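Local coordinates for DNA replication and repair protein RecF (Caldanaerobacter subterraneus subsp. tengcongensis, PDB 5Z69) that takes part in DNA repair as a recombination mediator of the RecFOR pathway, probably binding single-stranded DNA and using ATP as a conformational switch, at residues 12-17 and 23-28; 78-81 and 87-90; 216-221 and 305-310; 293-298 and 325-330. One frame throughout, in Å; residues are numbered along the deposited sequence. Where two conformers were deposited one is given.

Interaction 1 of 4, residues 12-17 and 23-28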
loop_
_atom_site.group_PDB
_atom_site.type_symbol
_atom_site.label_atom_id
_atom_site.label_comp_id
_atom_site.label_asym_id
_atom_site.label_seq_id
_atom_site.Cartn_x
_atom_site.Cartn_y
_atom_site.Cartn_z
ATOM N N GLU A 12 28.059 -12.124 -32.869
ATOM C CA GLU A 12 27.595 -11.407 -34.024
ATOM C C GLU A 12 26.084 -11.352 -33.997
ATOM O O GLU A 12 25.427 -12.141 -33.304
ATOM C CB GLU A 12 28.083 -12.093 -35.334
ATOM C CG GLU A 12 27.365 -13.385 -35.599
ATOM C CD GLU A 12 27.602 -13.938 -36.999
ATOM O OE1 GLU A 12 28.767 -14.203 -37.347
ATOM O OE2 GLU A 12 26.620 -14.109 -37.755
ATOM N N ILE A 13 25.526 -10.428 -34.766
ATOM C CA ILE A 13 24.089 -10.395 -34.955
ATOM C C ILE A 13 23.818 -10.067 -36.414
ATOM O O ILE A 13 24.581 -9.325 -37.062
ATOM C CB ILE A 13 23.395 -9.363 -34.030
ATOM C CG1 ILE A 13 21.881 -9.623 -33.944
ATOM C CG2 ILE A 13 23.666 -7.938 -34.507
ATOM C CD1 ILE A 13 21.157 -8.788 -32.828
ATOM N N PHE A 14 22.731 -10.621 -36.928
ATOM C CA PHE A 14 22.308 -10.329 -38.294
ATOM C C PHE A 14 20.913 -9.727 -38.221
ATOM O O PHE A 14 20.028 -10.334 -37.621
ATOM C CB PHE A 14 22.287 -11.585 -39.160
ATOM C CG PHE A 14 21.895 -11.318 -40.594
ATOM C CD1 PHE A 14 22.838 -10.840 -41.500
ATOM C CD2 PHE A 14 20.596 -11.539 -41.034
ATOM C CE1 PHE A 14 22.491 -10.575 -42.824
ATOM C CE2 PHE A 14 20.227 -11.275 -42.371
ATOM C CZ PHE A 14 21.164 -10.788 -43.256
ATOM N N VAL A 15 20.716 -8.546 -38.811
ATOM C CA VAL A 15 19.407 -7.910 -38.791
ATOM C C VAL A 15 18.858 -7.691 -40.197
ATOM O O VAL A 15 19.533 -7.169 -41.068
ATOM C CB VAL A 15 19.443 -6.570 -38.022
ATOM C CG1 VAL A 15 19.631 -6.827 -36.522
ATOM C CG2 VAL A 15 20.571 -5.672 -38.547
ATOM N N ASP A 16 17.614 -8.099 -40.399
ATOM C CA ASP A 16 16.972 -8.036 -41.705
ATOM C C ASP A 16 15.586 -7.378 -41.563
ATOM O O ASP A 16 14.724 -7.908 -40.876
ATOM C CB ASP A 16 16.873 -9.453 -42.291
ATOM C CG ASP A 16 16.277 -9.483 -43.696
ATOM O OD1 ASP A 16 16.156 -8.404 -44.328
ATOM O OD2 ASP A 16 15.938 -10.603 -44.154
ATOM N N ASN A 17 15.384 -6.231 -42.210
ATOM C CA ASN A 17 14.140 -5.446 -42.069
ATOM C C ASN A 17 13.803 -5.100 -40.625
ATOM O O ASN A 17 12.621 -4.996 -40.256
ATOM C CB ASN A 17 12.941 -6.173 -42.679
ATOM C CG ASN A 17 13.049 -6.323 -44.185
ATOM O OD1 ASN A 17 13.665 -5.503 -44.861
ATOM N ND2 ASN A 17 12.448 -7.377 -44.714
ATOM N N LYS A 23 20.074 -4.237 -43.930
ATOM C CA LYS A 23 20.293 -5.674 -43.877
ATOM C C LYS A 23 21.779 -5.948 -43.724
ATOM O O LYS A 23 22.550 -5.788 -44.668
ATOM C CB LYS A 23 19.744 -6.330 -45.140
ATOM C CG LYS A 23 19.507 -7.819 -45.038
ATOM C CD LYS A 23 18.963 -8.330 -46.379
ATOM C CE LYS A 23 18.993 -9.842 -46.450
ATOM N NZ LYS A 23 18.112 -10.374 -47.549
ATOM N N GLN A 24 22.203 -6.343 -42.532
ATOM C CA GLN A 24 23.638 -6.445 -42.313
ATOM C C GLN A 24 24.004 -7.416 -41.195
ATOM O O GLN A 24 23.188 -7.713 -40.318
ATOM C CB GLN A 24 24.212 -5.042 -42.028
ATOM C CG GLN A 24 23.602 -4.377 -40.821
ATOM C CD GLN A 24 23.648 -2.854 -40.879
ATOM O OE1 GLN A 24 24.613 -2.247 -41.363
ATOM N NE2 GLN A 24 22.587 -2.229 -40.390
ATOM N N LYS A 25 25.233 -7.934 -41.262
ATOM C CA LYS A 25 25.784 -8.773 -40.219
ATOM C C LYS A 25 26.846 -7.974 -39.503
ATOM O O LYS A 25 27.679 -7.335 -40.125
ATOM C CB LYS A 25 26.370 -10.055 -40.777
ATOM C CG LYS A 25 27.065 -10.933 -39.739
ATOM C CD LYS A 25 27.725 -12.164 -40.442
ATOM C CE LYS A 25 26.670 -12.996 -41.205
ATOM N NZ LYS A 25 27.196 -14.296 -41.734
ATOM N N LEU A 26 26.775 -7.979 -38.184
ATOM C CA LEU A 26 27.699 -7.201 -37.375
ATOM C C LEU A 26 28.467 -8.143 -36.470
ATOM O O LEU A 26 27.864 -8.952 -35.777
ATOM C CB LEU A 26 26.944 -6.180 -36.539
ATOM C CG LEU A 26 25.956 -5.298 -37.303
ATOM C CD1 LEU A 26 25.313 -4.338 -36.321
ATOM C CD2 LEU A 26 26.688 -4.545 -38.402
ATOM N N GLU A 27 29.786 -8.028 -36.474
ATOM C CA GLU A 27 30.622 -8.885 -35.643
ATOM C C GLU A 27 31.195 -8.072 -34.518
ATOM O O GLU A 27 31.782 -7.003 -34.709
ATOM C CB GLU A 27 31.753 -9.536 -36.455
ATOM C CG GLU A 27 31.282 -10.416 -37.607
ATOM C CD GLU A 27 32.239 -11.583 -37.921
ATOM O OE1 GLU A 27 33.375 -11.632 -37.391
ATOM O OE2 GLU A 27 31.829 -12.474 -38.692
ATOM N N PHE A 28 31.023 -8.556 -33.298
ATOM C CA PHE A 28 31.343 -7.709 -32.145
ATOM C C PHE A 28 32.639 -8.128 -31.464
ATOM O O PHE A 28 33.273 -9.080 -31.897
ATOM C CB PHE A 28 30.195 -7.700 -31.146
ATOM C CG PHE A 28 28.916 -7.162 -31.728
ATOM C CD1 PHE A 28 28.879 -5.874 -32.279
ATOM C CD2 PHE A 28 27.777 -7.958 -31.784
ATOM C CE1 PHE A 28 27.702 -5.356 -32.847
ATOM C CE2 PHE A 28 26.580 -7.460 -32.367
ATOM C CZ PHE A 28 26.549 -6.151 -32.888
HETATM O O HOH W 1 25.599 -15.797 -39.674
HETATM O O HOH W 2 28.955 -15.668 -39.466
HETATM O O HOH W 3 15.865 -9.155 -47.035
#
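Ile13 and Leu26 exchange two backbone hydrogen bonds, and Val15 and Gln24 exchange two more, making strands 9-16 and 24-27 an antiparallel beta hairpin at one end of a six-stranded antiparallel sheet. The straightest of these bonds, Leu26 N to Ile13 O, measures 2.8 Å with an N-H...O angle of 170°. One face carries Glu12, Phe14, Lys25 and Glu27; the other carries Ile13, Val15, Gln24 and Leu26, the first two and Leu26 leaning on helix 43-55.

Lys25 lies between Phe14 and Glu12 on the first face and touches both. Its CB lies 3.7 Å from Phe14 CD1, at the edge of the ring. CG and CD pass across the carboxylate of Glu12, CD 3.5 Å from Glu12 OE2; a bend about the CG-CD bond (chi3 -59°) keeps CE near OE2 too, at 3.6 Å. NZ stops 4.0 Å from Glu12 OE2, too far for a direct salt bridge, and two waters span the interval, each donating to one carboxylate oxygen and accepting from NZ.

Phe14 holds its CG opposite the backbone N (chi1 -178°), which lays the ring across the paired strand: CZ meets Lys23 CG at 3.8 Å. Replacement by alanine is likely to open a gap, leaving the methylenes of Lys23 and Lys25 without the ring between them. Beyond it, Lys23 runs alongside Asp16, whose OD2 is bonded to Tyr74. On the opposite face, the amide of Gln24 is held by Gly366 and Val368. At the other end, Ile13 CG2 touches the edge of the Phe28 ring, 3.6 Å from CE2.

Interaction 2 of 4, residues 78-81 and 87-90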
loop_
_atom_site.group_PDB
_atom_site.type_symbol
_atom_site.label_atom_id
_atom_site.label_comp_id
_atom_site.label_asym_id
_atom_site.label_seq_id
_atom_site.Cartn_x
_atom_site.Cartn_y
_atom_site.Cartn_z
ATOM N N ARG A 78 19.087 -12.718 -36.141
ATOM C CA ARG A 78 19.846 -13.920 -35.775
ATOM C C ARG A 78 21.106 -13.550 -35.028
ATOM O O ARG A 78 21.918 -12.743 -35.488
ATOM C CB ARG A 78 20.264 -14.776 -36.975
ATOM C CG ARG A 78 21.305 -15.848 -36.543
ATOM C CD ARG A 78 22.247 -16.317 -37.685
ATOM N NE ARG A 78 21.442 -16.514 -38.855
ATOM C CZ ARG A 78 21.667 -16.035 -40.072
ATOM N NH1 ARG A 78 22.758 -15.347 -40.394
ATOM N NH2 ARG A 78 20.755 -16.292 -40.979
ATOM N N GLY A 79 21.249 -14.129 -33.842
ATOM C CA GLY A 79 22.433 -13.903 -33.023
ATOM C C GLY A 79 23.180 -15.207 -32.833
ATOM O O GLY A 79 22.567 -16.283 -32.727
ATOM N N LEU A 80 24.504 -15.118 -32.786
ATOM C CA LEU A 80 25.328 -16.261 -32.401
ATOM C C LEU A 80 25.938 -15.908 -31.050
ATOM O O LEU A 80 26.600 -14.892 -30.899
ATOM C CB LEU A 80 26.407 -16.565 -33.447
ATOM C CG LEU A 80 25.958 -16.879 -34.902
ATOM C CD1 LEU A 80 27.152 -17.121 -35.847
ATOM C CD2 LEU A 80 25.017 -18.075 -34.982
ATOM N N VAL A 81 25.682 -16.724 -30.049
ATOM C CA VAL A 81 26.129 -16.355 -28.715
ATOM C C VAL A 81 26.996 -17.462 -28.130
ATOM O O VAL A 81 26.901 -18.632 -28.511
ATOM C CB VAL A 81 24.938 -16.048 -27.735
ATOM C CG1 VAL A 81 23.908 -15.104 -28.373
ATOM C CG2 VAL A 81 24.270 -17.323 -27.249
ATOM N N TYR A 87 29.876 -23.289 -26.621
ATOM C CA TYR A 87 30.812 -22.582 -27.497
ATOM C C TYR A 87 30.020 -21.738 -28.501
ATOM O O TYR A 87 30.413 -20.619 -28.847
ATOM C CB TYR A 87 31.748 -23.557 -28.230
ATOM C CG TYR A 87 32.583 -22.955 -29.354
ATOM C CD1 TYR A 87 33.708 -22.164 -29.089
ATOM C CD2 TYR A 87 32.254 -23.191 -30.680
ATOM C CE1 TYR A 87 34.460 -21.625 -30.138
ATOM C CE2 TYR A 87 32.998 -22.663 -31.720
ATOM C CZ TYR A 87 34.103 -21.885 -31.444
ATOM O OH TYR A 87 34.835 -21.364 -32.499
ATOM N N GLU A 88 28.898 -22.262 -28.973
ATOM C CA GLU A 88 28.054 -21.444 -29.852
ATOM C C GLU A 88 26.587 -21.854 -29.774
ATOM O O GLU A 88 26.266 -23.032 -29.789
ATOM C CB GLU A 88 28.544 -21.503 -31.307
ATOM C CG GLU A 88 27.799 -20.516 -32.229
ATOM C CD GLU A 88 28.533 -20.199 -33.529
ATOM O OE1 GLU A 88 27.956 -20.435 -34.608
ATOM O OE2 GLU A 88 29.670 -19.677 -33.481
ATOM N N LYS A 89 25.701 -20.876 -29.644
ATOM C CA LYS A 89 24.270 -21.146 -29.680
ATOM C C LYS A 89 23.640 -20.155 -30.647
ATOM O O LYS A 89 23.857 -18.936 -30.546
ATOM C CB LYS A 89 23.635 -21.045 -28.285
ATOM C CG LYS A 89 22.088 -21.016 -28.280
ATOM C CD LYS A 89 21.521 -20.944 -26.847
ATOM C CE LYS A 89 21.590 -22.317 -26.179
ATOM N NZ LYS A 89 21.246 -22.261 -24.727
ATOM N N LYS A 90 22.910 -20.694 -31.617
ATOM C CA LYS A 90 22.231 -19.858 -32.605
ATOM C C LYS A 90 20.836 -19.504 -32.120
ATOM O O LYS A 90 20.043 -20.382 -31.772
ATOM C CB LYS A 90 22.161 -20.566 -33.983
ATOM C CG LYS A 90 21.590 -19.640 -35.102
ATOM C CD LYS A 90 21.114 -20.407 -36.365
ATOM C CE LYS A 90 22.194 -21.258 -36.963
ATOM N NZ LYS A 90 21.711 -21.939 -38.210
#
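Val81 and Lys89 form an antiparallel hydrogen-bonded pair, Val81 N to Lys89 O at 2.9 Å and Lys89 N to Val81 O at 2.8 Å, and the next pair along, Leu80 with Lys90, is non-hydrogen-bonded; the strands run 164° apart in direction. Glu88 CA adds a CA-H...O contact of 3.3 Å to Val81 O.

Leu80 is the apolar centre of one face, wedged between two charged residues of the partner strand. CD2 lies alongside the aliphatic part of Lys90, 3.8 Å from CG, the two side chains pointing the same way. Both methyls border the carboxylate of Glu88, CD1 the nearer at 3.6 Å from OE1. Glu88 reaches them because its chain is extended (chi1 -173°, chi2 161°) and lies across the leucine; its other oxygen, OE2, makes a salt bridge with Lys11. An alanine in place of Leu80 would probably leave a gap between Lys90 and Glu88 and take away the methyl surface against which the lysine stem rests.

On the reverse face Val81 CG2 packs 3.9 Å from Lys89 CB. The lysine chain then turns away from Val81, and NZ finds His119 as its hydrogen-bond partner and Phe86 as a cation-pi partner. Lys90 N is instead bonded to the side chain of Asn106.

This is a two-stranded beta hairpin, formed by strands 74-83 and 86-96, in the middle of the antiparallel sheet that accompanies the nucleotide-binding core in ABC-type ATPase heads.

Interaction 3 of 4, residues 216-221 and 305-310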
loop_
_atom_site.group_PDB
_atom_site.type_symbol
_atom_site.label_atom_id
_atom_site.label_comp_id
_atom_site.label_asym_id
_atom_site.label_seq_id
_atom_site.Cartn_x
_atom_site.Cartn_y
_atom_site.Cartn_z
ATOM N N SER A 216 20.392 -2.036 -0.785
ATOM C CA SER A 216 20.858 -1.339 0.420
ATOM C C SER A 216 22.368 -1.222 0.400
ATOM O O SER A 216 22.931 -0.218 0.834
ATOM C CB SER A 216 20.420 -2.064 1.691
ATOM O OG SER A 216 19.040 -1.899 1.923
ATOM N N LYS A 217 23.016 -2.269 -0.102
ATOM C CA LYS A 217 24.458 -2.272 -0.242
ATOM C C LYS A 217 24.882 -1.185 -1.235
ATOM O O LYS A 217 25.733 -0.361 -0.928
ATOM C CB LYS A 217 24.947 -3.658 -0.684
ATOM C CG LYS A 217 26.461 -3.869 -0.658
ATOM C CD LYS A 217 27.140 -3.501 -1.982
ATOM C CE LYS A 217 26.522 -4.239 -3.169
ATOM N NZ LYS A 217 26.769 -5.713 -3.159
ATOM N N PHE A 218 24.278 -1.170 -2.420
ATOM C CA PHE A 218 24.676 -0.206 -3.450
ATOM C C PHE A 218 24.353 1.239 -3.056
ATOM O O PHE A 218 25.176 2.139 -3.237
ATOM C CB PHE A 218 24.014 -0.546 -4.792
ATOM C CG PHE A 218 24.630 -1.729 -5.488
ATOM C CD1 PHE A 218 25.915 -1.652 -6.005
ATOM C CD2 PHE A 218 23.927 -2.917 -5.635
ATOM C CE1 PHE A 218 26.489 -2.736 -6.649
ATOM C CE2 PHE A 218 24.501 -4.005 -6.273
ATOM C CZ PHE A 218 25.784 -3.913 -6.776
ATOM N N LEU A 219 23.157 1.449 -2.518
ATOM C CA LEU A 219 22.718 2.774 -2.094
ATOM C C LEU A 219 23.629 3.361 -1.015
ATOM O O LEU A 219 24.004 4.535 -1.075
ATOM C CB LEU A 219 21.277 2.711 -1.587
ATOM C CG LEU A 219 20.677 4.031 -1.115
ATOM C CD1 LEU A 219 20.564 5.006 -2.278
ATOM C CD2 LEU A 219 19.325 3.808 -0.459
ATOM N N MET A 220 23.994 2.536 -0.037
ATOM C CA MET A 220 24.797 3.003 1.087
ATOM C C MET A 220 26.203 3.374 0.632
ATOM O O MET A 220 26.918 4.092 1.328
ATOM C CB MET A 220 24.858 1.936 2.187
ATOM C CG MET A 220 25.273 2.459 3.565
ATOM S SD MET A 220 24.204 3.780 4.201
ATOM C CE MET A 220 24.641 3.784 5.940
ATOM N N GLU A 221 26.592 2.891 -0.546
ATOM C CA GLU A 221 27.940 3.119 -1.056
ATOM C C GLU A 221 28.075 4.433 -1.824
ATOM O O GLU A 221 29.123 5.072 -1.767
ATOM C CB GLU A 221 28.379 1.968 -1.968
ATOM C CG GLU A 221 28.516 0.605 -1.295
ATOM C CD GLU A 221 29.478 0.612 -0.128
ATOM O OE1 GLU A 221 30.554 1.241 -0.243
ATOM O OE2 GLU A 221 29.152 -0.006 0.910
ATOM N N GLU A 305 19.712 -5.901 -9.988
ATOM C CA GLU A 305 19.194 -6.842 -10.969
ATOM C C GLU A 305 20.350 -7.660 -11.489
ATOM O O GLU A 305 20.324 -8.896 -11.496
ATOM C CB GLU A 305 18.489 -6.102 -12.111
ATOM C CG GLU A 305 17.906 -7.027 -13.181
ATOM C CD GLU A 305 17.433 -6.276 -14.411
ATOM O OE1 GLU A 305 17.005 -5.105 -14.270
ATOM O OE2 GLU A 305 17.495 -6.863 -15.525
ATOM N N LEU A 306 21.390 -6.951 -11.901
ATOM C CA LEU A 306 22.599 -7.573 -12.408
ATOM C C LEU A 306 23.210 -8.545 -11.395
ATOM O O LEU A 306 23.500 -9.699 -11.709
ATOM C CB LEU A 306 23.598 -6.483 -12.781
ATOM C CG LEU A 306 25.000 -6.947 -13.175
ATOM C CD1 LEU A 306 24.937 -7.977 -14.290
ATOM C CD2 LEU A 306 25.845 -5.740 -13.580
ATOM N N GLU A 307 23.405 -8.070 -10.174
ATOM C CA GLU A 307 24.007 -8.891 -9.137
ATOM C C GLU A 307 23.188 -10.156 -8.844
ATOM O O GLU A 307 23.729 -11.255 -8.796
ATOM C CB GLU A 307 24.173 -8.068 -7.856
ATOM C CG GLU A 307 24.601 -8.894 -6.669
ATOM C CD GLU A 307 24.904 -8.018 -5.465
ATOM O OE1 GLU A 307 24.181 -8.121 -4.455
ATOM O OE2 GLU A 307 25.854 -7.213 -5.554
ATOM N N ILE A 308 21.886 -9.990 -8.623
ATOM C CA ILE A 308 21.023 -11.139 -8.379
ATOM C C ILE A 308 21.031 -12.107 -9.593
ATOM O O ILE A 308 21.101 -13.325 -9.435
ATOM C CB ILE A 308 19.584 -10.669 -8.042
ATOM C CG1 ILE A 308 19.602 -9.865 -6.735
ATOM C CG2 ILE A 308 18.638 -11.861 -7.905
ATOM C CD1 ILE A 308 18.274 -9.176 -6.371
ATOM N N LEU A 309 20.992 -11.567 -10.806
ATOM C CA LEU A 309 20.983 -12.425 -11.996
ATOM C C LEU A 309 22.265 -13.294 -12.060
ATOM O O LEU A 309 22.186 -14.515 -12.269
ATOM C CB LEU A 309 20.802 -11.567 -13.274
ATOM C CG LEU A 309 20.993 -12.192 -14.678
ATOM C CD1 LEU A 309 20.348 -13.522 -14.732
ATOM C CD2 LEU A 309 20.380 -11.316 -15.788
ATOM N N GLU A 310 23.432 -12.690 -11.857
ATOM C CA GLU A 310 24.689 -13.460 -11.868
ATOM C C GLU A 310 24.728 -14.566 -10.821
ATOM O O GLU A 310 25.123 -15.701 -11.100
ATOM C CB GLU A 310 25.880 -12.548 -11.634
ATOM C CG GLU A 310 26.057 -11.504 -12.686
ATOM C CD GLU A 310 27.379 -10.788 -12.542
ATOM O OE1 GLU A 310 27.418 -9.789 -11.785
ATOM O OE2 GLU A 310 28.369 -11.233 -13.166
HETATM O O HOH W 4 24.917 -8.298 -1.729
#
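Lys217 and Glu307 supply the ionic part of the contact between helices 186-222 and 291-313. Lys217 NZ donates to Glu307 OE2 at 3.0 Å in a salt bridge that uses the syn lone pair, on the side of the other carboxylate oxygen. The two chains get there differently: Glu307 stretches out from its helix (chi1 172°, chi2 174°), while Lys217 folds at each of its outer torsions. This long reach suits the spacing of the segments, whose nearest CA atoms, those of Phe218 and Glu307, are 10.4 Å apart.

Hydrogen bonds of neutral groups hold the other oxygen. A water donates to Glu307 OE1 at 2.8 Å and accepts a weak bond from Lys217 NZ, and the hydroxyl of Ser214, one turn back on helix 186-222, also bonds OE1. Both oxygens of the carboxylate are thus engaged, which probably limits its rotation.

Phe218 adds van der Waals contact between its ring and the carboxylate: CZ is 3.5 Å from Glu307 OE2, the ring and carboxylate planes turned 40° from each other. Lys217 CE lies 3.5 Å above the middle of the same ring, so the folded lysine covers one face of Phe218 while its ammonium reaches past it to the acid.

Phe218 itself is buried against Cys300, Leu303 and Ser304 of helix 291-313, and Leu219 packs on Leu227 of strand 227-232. Helix 291-313 in turn rests Leu306 and Leu309 on Val123 of strand 122-125.

Interaction 4 of 4, residues 293-298 and 325-330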
loop_
_atom_site.group_PDB
_atom_site.type_symbol
_atom_site.label_atom_id
_atom_site.label_comp_id
_atom_site.label_asym_id
_atom_site.label_seq_id
_atom_site.Cartn_x
_atom_site.Cartn_y
_atom_site.Cartn_z
ATOM N N GLN A 293 17.898 11.608 -6.546
ATOM C CA GLN A 293 17.872 10.332 -5.849
ATOM C C GLN A 293 17.024 9.272 -6.554
ATOM O O GLN A 293 17.243 8.081 -6.353
ATOM C CB GLN A 293 17.374 10.528 -4.423
ATOM C CG GLN A 293 16.319 11.581 -4.317
ATOM C CD GLN A 293 16.796 12.792 -3.553
ATOM O OE1 GLN A 293 17.129 13.821 -4.143
ATOM N NE2 GLN A 293 16.834 12.679 -2.229
ATOM N N LYS A 294 16.059 9.697 -7.364
ATOM C CA LYS A 294 15.296 8.755 -8.173
ATOM C C LYS A 294 16.209 8.117 -9.204
ATOM O O LYS A 294 16.163 6.908 -9.433
ATOM C CB LYS A 294 14.127 9.442 -8.875
ATOM C CG LYS A 294 12.995 9.877 -7.964
ATOM C CD LYS A 294 11.852 10.446 -8.786
ATOM C CE LYS A 294 10.689 10.863 -7.909
ATOM N NZ LYS A 294 11.042 12.072 -7.127
ATOM N N ARG A 295 17.032 8.949 -9.828
ATOM C CA ARG A 295 18.012 8.486 -10.798
ATOM C C ARG A 295 19.031 7.578 -10.112
ATOM O O ARG A 295 19.525 6.615 -10.697
ATOM C CB ARG A 295 18.696 9.683 -11.469
ATOM C CG ARG A 295 20.169 9.491 -11.772
ATOM C CD ARG A 295 20.941 10.774 -11.499
ATOM N NE ARG A 295 21.468 11.380 -12.719
ATOM C CZ ARG A 295 22.036 12.581 -12.770
ATOM N NH1 ARG A 295 22.146 13.312 -11.666
ATOM N NH2 ARG A 295 22.491 13.052 -13.925
ATOM N N THR A 296 19.328 7.885 -8.857
ATOM C CA THR A 296 20.265 7.087 -8.087
ATOM C C THR A 296 19.637 5.749 -7.703
ATOM O O THR A 296 20.266 4.684 -7.828
ATOM C CB THR A 296 20.718 7.846 -6.827
ATOM O OG1 THR A 296 21.546 8.949 -7.216
ATOM C CG2 THR A 296 21.499 6.931 -5.895
ATOM N N ALA A 297 18.390 5.819 -7.242
ATOM C CA ALA A 297 17.630 4.638 -6.853
ATOM C C ALA A 297 17.418 3.689 -8.035
ATOM O O ALA A 297 17.447 2.479 -7.866
ATOM C CB ALA A 297 16.295 5.041 -6.261
ATOM N N ALA A 298 17.195 4.255 -9.216
ATOM C CA ALA A 298 17.071 3.481 -10.445
ATOM C C ALA A 298 18.354 2.704 -10.721
ATOM O O ALA A 298 18.312 1.528 -11.088
ATOM C CB ALA A 298 16.751 4.382 -11.605
ATOM N N MET A 325 25.486 7.091 -20.965
ATOM C CA MET A 325 26.888 7.444 -20.795
ATOM C C MET A 325 27.162 8.900 -21.165
ATOM O O MET A 325 28.309 9.330 -21.178
ATOM C CB MET A 325 27.779 6.516 -21.625
ATOM C CG MET A 325 28.954 5.920 -20.855
ATOM S SD MET A 325 28.418 5.028 -19.375
ATOM C CE MET A 325 29.997 4.430 -18.773
ATOM N N SER A 326 26.114 9.654 -21.473
ATOM C CA SER A 326 26.257 11.089 -21.668
ATOM C C SER A 326 26.379 11.753 -20.291
ATOM O O SER A 326 26.410 11.056 -19.282
ATOM C CB SER A 326 25.075 11.641 -22.468
ATOM O OG SER A 326 23.898 10.887 -22.220
ATOM N N GLU A 327 26.423 13.087 -20.247
ATOM C CA GLU A 327 26.587 13.864 -19.001
ATOM C C GLU A 327 27.857 13.476 -18.231
ATOM O O GLU A 327 28.995 13.639 -18.708
ATOM C CB GLU A 327 25.388 13.700 -18.044
ATOM C CG GLU A 327 24.072 13.196 -18.661
ATOM C CD GLU A 327 23.551 11.947 -17.962
ATOM O OE1 GLU A 327 23.518 10.868 -18.603
ATOM O OE2 GLU A 327 23.190 12.049 -16.764
ATOM N N LEU A 328 27.635 13.008 -17.003
ATOM C CA LEU A 328 28.613 12.248 -16.224
ATOM C C LEU A 328 29.986 12.834 -15.934
ATOM O O LEU A 328 30.958 12.391 -16.566
ATOM C CB LEU A 328 28.825 10.894 -16.924
ATOM C CG LEU A 328 27.738 9.825 -16.829
ATOM C CD1 LEU A 328 28.380 8.455 -16.832
ATOM C CD2 LEU A 328 26.881 10.044 -15.585
ATOM N N ASP A 329 30.116 13.785 -14.989
ATOM C CA ASP A 329 31.451 14.195 -14.480
ATOM C C ASP A 329 32.265 12.913 -14.201
ATOM O O ASP A 329 31.696 11.866 -13.906
ATOM C CB ASP A 329 31.335 15.132 -13.255
ATOM C CG ASP A 329 31.004 14.409 -11.917
ATOM O OD1 ASP A 329 30.910 13.186 -11.849
ATOM O OD2 ASP A 329 30.896 15.152 -10.896
ATOM N N ASP A 330 33.580 12.955 -14.250
ATOM C CA ASP A 330 34.183 11.751 -14.725
ATOM C C ASP A 330 34.613 10.796 -13.630
ATOM O O ASP A 330 34.960 9.642 -13.909
ATOM C CB ASP A 330 35.310 12.146 -15.676
ATOM C CG ASP A 330 34.767 12.788 -16.936
ATOM O OD1 ASP A 330 33.554 12.549 -17.116
ATOM O OD2 ASP A 330 35.438 13.539 -17.679
#
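Glu327 OE2 accepts a hydrogen bond of 3.1 Å from Arg295 NH2, part of the salt bridge that spans the two segments. The sequence places it between two motifs of ABC-type ATPases: Arg295 lies near the start of helix 291-313, just after what is probably the signature motif, and Glu327 lies in the loop following strand 318-321, consistent with the D-loop that trails the Walker B strand.

The side chains come at each other from opposite directions across a wide separation; the nearest CA atoms, of Arg295 and Leu328, are 12.5 Å apart. The flat ends meet nearly coplanar, with guanidinium and carboxylate planes 14° apart and OE2 at the guanidinium edge. NH2 approaches OE2 almost head-on to its C-O bond, and the N-H...O angle of 147° is moderately bent. A single nitrogen meets a single oxygen, rather than a two-pronged pairing. Glu327 reaches the arginine with its first torsion close to eclipsed (chi1 -20°).

Both residues are exposed at the surface. Arg295 also touches Arg332 of helix 331-334, whose backbone N donates a weak capping bond to Asp329 OD1, and Ser326 is weakly bonded to Asp323. Within the loop, the other carboxylate oxygen of Glu327, OE1, lies 3.0 Å from Ser326 O, two acceptors facing each other without a bond.

How the interactions relate
Interactions 1 and 2 belong to one antiparallel sheet: strands 9-16 and 74-83 are neighbours in it, and Phe14 N lies 2.7 Å from Arg78 O, probably a hydrogen bond, so the two hairpins follow one another across the sheet. Interactions 3 and 4 share helix 291-313 and meet where Leu219 CD1 packs 4.2 Å from Thr296 CG2; their centres are 16 Å apart. The two pairs do not touch; their smallest gap is about 13 Å, between the nearest atoms of interactions 2 and 3. Interactions 1 and 4 lie nearer the bound ATP analogue, the side chains of Gln24 and Glu327 each about 11 Å from it, whereas interactions 2 and 3 lie away from the nucleotide.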